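Local coordinates for protein putative 5-dehydro-2-deoxygluconokinase (Bacillus halodurans C-125, PDB 2QCV) that probably phosphorylates 5-dehydro-2-deoxy-D-gluconate with ATP, a step in the breakdown of myo-inositol to acetyl-CoA, as a carbohydrate kinase of the PfkB family, at residues Y79-G82 and D86-N89; Y259-K264 and E320-K325. All blocks are in the same frame, centred on the assembly; numbering follows the deposited sequence. Where two conformers were deposited one is given.

How the contacts relate
The two contacts belong to opposite edges of the nine-stranded sheet of the PfkB (ribokinase-like) core. Contact 1 leads into strand 90-92, outermost on one side; the 259-264 arm of contact 2 follows strand 255-258, outermost on the other. Their centres are about 31 Å apart and their nearest atoms about 19 Å, so they do not touch. Contact 1 closes before contact 2 opens along the chain, and the contact centres lie about 17 and 21 Å from the centre of the chain. Neither includes an identified substrate or nucleotide residue; the loop holding 259-264 does continue to helix 271-284, at whose N-terminal end the family's GAGD signature lies.

Contact 1 of 2, residues Y79-G82 and D86-N89; sequences YMRG and DTSN
Thr87 meets Arg81 through a chi1 of 62°, which sets OG1 on the side flanked by both backbone N and C and turns the methyl CG2, opposite the carbonyl carbon, onto the helix. In Arg81 the CG is anti to the backbone N (chi1 177°), which brings CD beside Thr87 OG1, and a bend at chi3 turns the guanidinium back along the helix.

The Thr87 methyl makes the closest approach. Its CG2 lies 3.7 Å from the backbone N of Arg81 and 3.9 Å from CB of Met80, and thus rests on the helix backbone where the two residues join. The Arg81 CB is further off, 4.1 Å from Thr87 CG2. The Thr87 OG1 faces the other part of the arginine: it is 4.1 Å from CD of Arg81 and lies at the guanidinium edge, near its plane, while the two side chains cross at about a right angle.

The polar ends meet through a third residue. Glu77, one turn earlier on helix 71-82, uses OE2 for both a salt bridge with Arg81 NE and a hydrogen bond with Thr87 OG1. Met80, buried, carries its selenium-bearing chain onto helix 46-56 at Ala48 and Val51.

Topologically this is the helix-to-strand turn of a beta-alpha-beta crossover: helix 71-82 follows strand 61-67, and the chain returns through 86-89 into the parallel neighbour 90-92, with Asp86 bonded by backbone to Ala61. In one of two deposited conformers Asp86 OD1 accepts from Ser88 N over 2.9 Å, an Asx turn that is doubtful beyond that copy.

A methyl against the helix and a hydroxyl on a shared carboxylate imply that Thr87 joins the return loop to the helix by both its branches, while the arginine probably offsets the charge of Glu77.

Contact 2 of 2, residues Y259-K264 and E320-K325; sequences YAYKTK and EALIEK
Tyr261 and Leu322 make most of the apolar packing. Leu322 CG lies anti to its backbone N (chi1 -169°), which carries CD2 out to 3.9 Å from the Tyr261 CB; its CG is 4.0 Å from the ring atom CD2 of Tyr261, and the two side chains run antiparallel alongside each other. Further out on the ring, CZ of Tyr261 lies 4.2 Å from CG1 of Ile323.

In the fold, helix 316-325 is the last helix of this ribokinase-like chain, and the tail beyond it returns beside 259-264: Ala260 bonds by backbone to Ile329, and Lys262 to Glu327. Tyr261 also touches Ser301 of helix 289-305.

Two van der Waals approaches involve polar atoms: Tyr261 OH is 3.6 Å from Ile323 CG1, and the ring meets the helix backbone obliquely, with CE2 of Tyr261 3.6 Å from the carbonyl O of Leu322.

The polar link between the segments is a water. Tyr261 OH donates to it over 2.6 Å, and the water in turn donates to Ile323 O over 2.7 Å, a carbonyl in the last turn of the helix. Were Tyr261 replaced by an alanine, Leu322 CD2 and Ile323 CG1 would probably face a gap, and the water would lose the hydroxyl that donates to it.

Contact 1 of 2, residues Y79-G82 and D86-N89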
loop_
_atom_site.group_PDB
_atom_site.type_symbol
_atom_site.label_atom_id
_atom_site.label_comp_id
_atom_site.label_asym_id
_atom_site.label_seq_id
_atom_site.Cartn_x
_atom_site.Cartn_y
_atom_site.Cartn_z
ATOM N N TYR A 79 -31.686 5.782 -6.417
ATOM C CA TYR A 79 -31.939 7.124 -6.906
ATOM C C TYR A 79 -31.843 7.196 -8.439
ATOM O O TYR A 79 -32.737 7.722 -9.110
ATOM C CB TYR A 79 -30.952 8.141 -6.307
ATOM C CG TYR A 79 -31.293 9.543 -6.768
ATOM C CD1 TYR A 79 -32.258 10.292 -6.116
ATOM C CD2 TYR A 79 -30.711 10.085 -7.895
ATOM C CE1 TYR A 79 -32.608 11.556 -6.568
ATOM C CE2 TYR A 79 -31.060 11.338 -8.353
ATOM C CZ TYR A 79 -32.020 12.064 -7.685
ATOM O OH TYR A 79 -32.344 13.324 -8.138
HETATM N N MSE A 80 -30.731 6.715 -8.999
HETATM C CA MSE A 80 -30.572 6.726 -10.447
HETATM C C MSE A 80 -31.694 5.973 -11.153
HETATM O O MSE A 80 -32.252 6.469 -12.124
HETATM C CB MSE A 80 -29.190 6.170 -10.801
HETATM C CG MSE A 80 -28.104 7.081 -10.287
HETATM SE SE MSE A 80 -26.290 6.430 -10.747
HETATM C CE MSE A 80 -26.220 7.316 -12.436
ATOM N N ARG A 81 -32.040 4.788 -10.657
ATOM C CA ARG A 81 -33.141 4.019 -11.194
ATOM C C ARG A 81 -34.456 4.793 -11.088
ATOM O O ARG A 81 -35.263 4.814 -12.022
ATOM C CB ARG A 81 -33.270 2.686 -10.466
ATOM C CG ARG A 81 -34.460 1.858 -10.954
ATOM C CD ARG A 81 -34.284 0.408 -10.650
ATOM N NE ARG A 81 -33.801 0.200 -9.294
ATOM C CZ ARG A 81 -34.550 0.219 -8.201
ATOM N NH1 ARG A 81 -35.857 0.419 -8.272
ATOM N NH2 ARG A 81 -33.973 0.033 -7.015
ATOM N N GLY A 82 -34.648 5.457 -9.962
ATOM C CA GLY A 82 -35.879 6.197 -9.719
ATOM C C GLY A 82 -36.030 7.398 -10.628
ATOM O O GLY A 82 -37.142 7.821 -10.869
ATOM N N ASP A 86 -30.848 3.695 -16.509
ATOM C CA ASP A 86 -30.638 2.244 -16.437
ATOM C C ASP A 86 -29.452 1.929 -15.520
ATOM O O ASP A 86 -28.352 2.439 -15.736
ATOM C CB ASP A 86 -30.381 1.678 -17.828
ATOM C CG ASP A 86 -30.270 0.169 -17.835
ATOM O OD1 ASP A 86 -29.212 -0.370 -17.442
ATOM O OD2 ASP A 86 -31.240 -0.484 -18.260
ATOM N N THR A 87 -29.683 1.068 -14.515
ATOM C CA THR A 87 -28.657 0.708 -13.529
ATOM C C THR A 87 -28.195 -0.750 -13.658
ATOM O O THR A 87 -27.490 -1.267 -12.770
ATOM C CB THR A 87 -29.160 0.980 -12.086
ATOM O OG1 THR A 87 -30.321 0.167 -11.776
ATOM C CG2 THR A 87 -29.459 2.481 -11.924
ATOM N N SER A 88 -28.548 -1.386 -14.768
ATOM C CA SER A 88 -28.183 -2.782 -15.048
ATOM C C SER A 88 -26.681 -3.082 -15.054
ATOM O O SER A 88 -26.278 -4.216 -14.776
ATOM C CB SER A 88 -28.793 -3.261 -16.380
ATOM O OG SER A 88 -28.162 -2.666 -17.483
ATOM N N ASN A 89 -25.858 -2.081 -15.324
ATOM C CA ASN A 89 -24.405 -2.267 -15.419
ATOM C C ASN A 89 -23.646 -1.528 -14.314
ATOM O O ASN A 89 -22.441 -1.230 -14.406
ATOM C CB ASN A 89 -23.939 -1.860 -16.828
ATOM C CG ASN A 89 -24.153 -2.977 -17.857
ATOM O OD1 ASN A 89 -23.186 -3.483 -18.402
ATOM N ND2 ASN A 89 -25.427 -3.365 -18.119
#

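Contact 2 of 2, residues Y259-K264 and E320-K325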
loop_
_atom_site.group_PDB
_atom_site.type_symbol
_atom_site.label_atom_id
_atom_site.label_comp_id
_atom_site.label_asym_id
_atom_site.label_seq_id
_atom_site.Cartn_x
_atom_site.Cartn_y
_atom_site.Cartn_z
ATOM N N TYR A 259 -22.804 31.712 -25.134
ATOM C CA TYR A 259 -22.758 32.800 -24.182
ATOM C C TYR A 259 -23.210 32.311 -22.822
ATOM O O TYR A 259 -24.212 31.585 -22.713
ATOM C CB TYR A 259 -23.668 33.986 -24.638
ATOM C CG TYR A 259 -23.422 34.329 -26.090
ATOM C CD1 TYR A 259 -22.403 35.213 -26.451
ATOM C CD2 TYR A 259 -24.116 33.675 -27.095
ATOM C CE1 TYR A 259 -22.137 35.458 -27.778
ATOM C CE2 TYR A 259 -23.838 33.907 -28.409
ATOM C CZ TYR A 259 -22.852 34.823 -28.736
ATOM O OH TYR A 259 -22.603 35.034 -30.073
ATOM N N ALA A 260 -22.469 32.741 -21.809
ATOM C CA ALA A 260 -22.890 32.585 -20.403
ATOM C C ALA A 260 -24.169 33.363 -20.153
ATOM O O ALA A 260 -24.355 34.467 -20.711
ATOM C CB ALA A 260 -21.806 33.038 -19.443
ATOM N N TYR A 261 -25.052 32.782 -19.333
ATOM C CA TYR A 261 -26.280 33.473 -18.909
ATOM C C TYR A 261 -26.055 34.223 -17.610
ATOM O O TYR A 261 -25.343 33.742 -16.745
ATOM C CB TYR A 261 -27.451 32.489 -18.824
ATOM C CG TYR A 261 -27.932 32.146 -20.199
ATOM C CD1 TYR A 261 -27.313 31.142 -20.949
ATOM C CD2 TYR A 261 -28.971 32.849 -20.782
ATOM C CE1 TYR A 261 -27.725 30.840 -22.255
ATOM C CE2 TYR A 261 -29.398 32.560 -22.071
ATOM C CZ TYR A 261 -28.767 31.577 -22.810
ATOM O OH TYR A 261 -29.172 31.337 -24.081
ATOM N N LYS A 262 -26.575 35.449 -17.522
ATOM C CA LYS A 262 -26.553 36.235 -16.295
ATOM C C LYS A 262 -27.214 35.391 -15.205
ATOM O O LYS A 262 -28.272 34.814 -15.432
ATOM C CB LYS A 262 -27.341 37.540 -16.461
ATOM C CG LYS A 262 -26.807 38.537 -17.485
ATOM C CD LYS A 262 -27.592 39.864 -17.407
ATOM C CE LYS A 262 -27.157 40.909 -18.447
ATOM N NZ LYS A 262 -25.716 40.846 -18.780
ATOM N N THR A 263 -26.605 35.290 -14.034
ATOM C CA THR A 263 -27.175 34.409 -13.001
ATOM C C THR A 263 -26.851 34.880 -11.587
ATOM O O THR A 263 -25.789 35.446 -11.348
ATOM C CB THR A 263 -26.833 32.865 -13.264
ATOM O OG1 THR A 263 -26.242 32.231 -12.130
ATOM C CG2 THR A 263 -25.916 32.661 -14.478
ATOM N N LYS A 264 -27.819 34.703 -10.687
ATOM C CA LYS A 264 -27.606 34.927 -9.240
ATOM C C LYS A 264 -27.026 33.637 -8.679
ATOM O O LYS A 264 -27.743 32.706 -8.387
ATOM C CB LYS A 264 -28.920 35.312 -8.551
ATOM N N GLU A 320 -35.348 26.379 -21.786
ATOM C CA GLU A 320 -35.883 27.106 -22.954
ATOM C C GLU A 320 -36.411 28.518 -22.610
ATOM O O GLU A 320 -36.215 29.471 -23.379
ATOM C CB GLU A 320 -36.889 26.248 -23.696
ATOM C CG GLU A 320 -36.172 25.120 -24.417
ATOM C CD GLU A 320 -37.067 24.111 -25.102
ATOM O OE1 GLU A 320 -38.293 24.133 -24.863
ATOM O OE2 GLU A 320 -36.517 23.291 -25.892
ATOM N N ALA A 321 -37.021 28.654 -21.440
ATOM C CA ALA A 321 -37.480 29.934 -20.962
ATOM C C ALA A 321 -36.287 30.897 -20.740
ATOM O O ALA A 321 -36.371 32.106 -21.013
ATOM C CB ALA A 321 -38.265 29.741 -19.672
ATOM N N LEU A 322 -35.192 30.360 -20.223
ATOM C CA LEU A 322 -34.004 31.176 -19.949
ATOM C C LEU A 322 -33.378 31.610 -21.270
ATOM O O LEU A 322 -32.947 32.768 -21.410
ATOM C CB LEU A 322 -33.009 30.426 -19.032
ATOM C CG LEU A 322 -31.875 31.295 -18.488
ATOM C CD1 LEU A 322 -32.429 32.286 -17.443
ATOM C CD2 LEU A 322 -30.688 30.454 -17.929
ATOM N N ILE A 323 -33.329 30.684 -22.230
ATOM C CA ILE A 323 -32.829 31.007 -23.589
ATOM C C ILE A 323 -33.691 32.096 -24.238
ATOM O O ILE A 323 -33.161 33.057 -24.807
ATOM C CB ILE A 323 -32.748 29.765 -24.495
ATOM C CG1 ILE A 323 -31.684 28.785 -23.966
ATOM C CG2 ILE A 323 -32.430 30.171 -25.956
ATOM C CD1 ILE A 323 -31.637 27.429 -24.748
ATOM N N GLU A 324 -35.019 31.954 -24.135
ATOM C CA GLU A 324 -35.922 32.949 -24.697
ATOM C C GLU A 324 -35.715 34.308 -24.024
ATOM O O GLU A 324 -35.708 35.341 -24.697
ATOM C CB GLU A 324 -37.381 32.504 -24.559
ATOM C CG GLU A 324 -37.734 31.337 -25.485
ATOM N N LYS A 325 -35.547 34.315 -22.708
ATOM C CA LYS A 325 -35.335 35.572 -21.973
ATOM C C LYS A 325 -34.030 36.260 -22.446
ATOM O O LYS A 325 -33.956 37.477 -22.504
ATOM C CB LYS A 325 -35.363 35.330 -20.464
ATOM C CG LYS A 325 -35.103 36.575 -19.636
ATOM C CD LYS A 325 -35.186 36.343 -18.102
ATOM C CE LYS A 325 -36.353 37.107 -17.472
ATOM N NZ LYS A 325 -36.258 37.235 -15.975
HETATM O O HOH W 1 -30.475 33.233 -25.328
#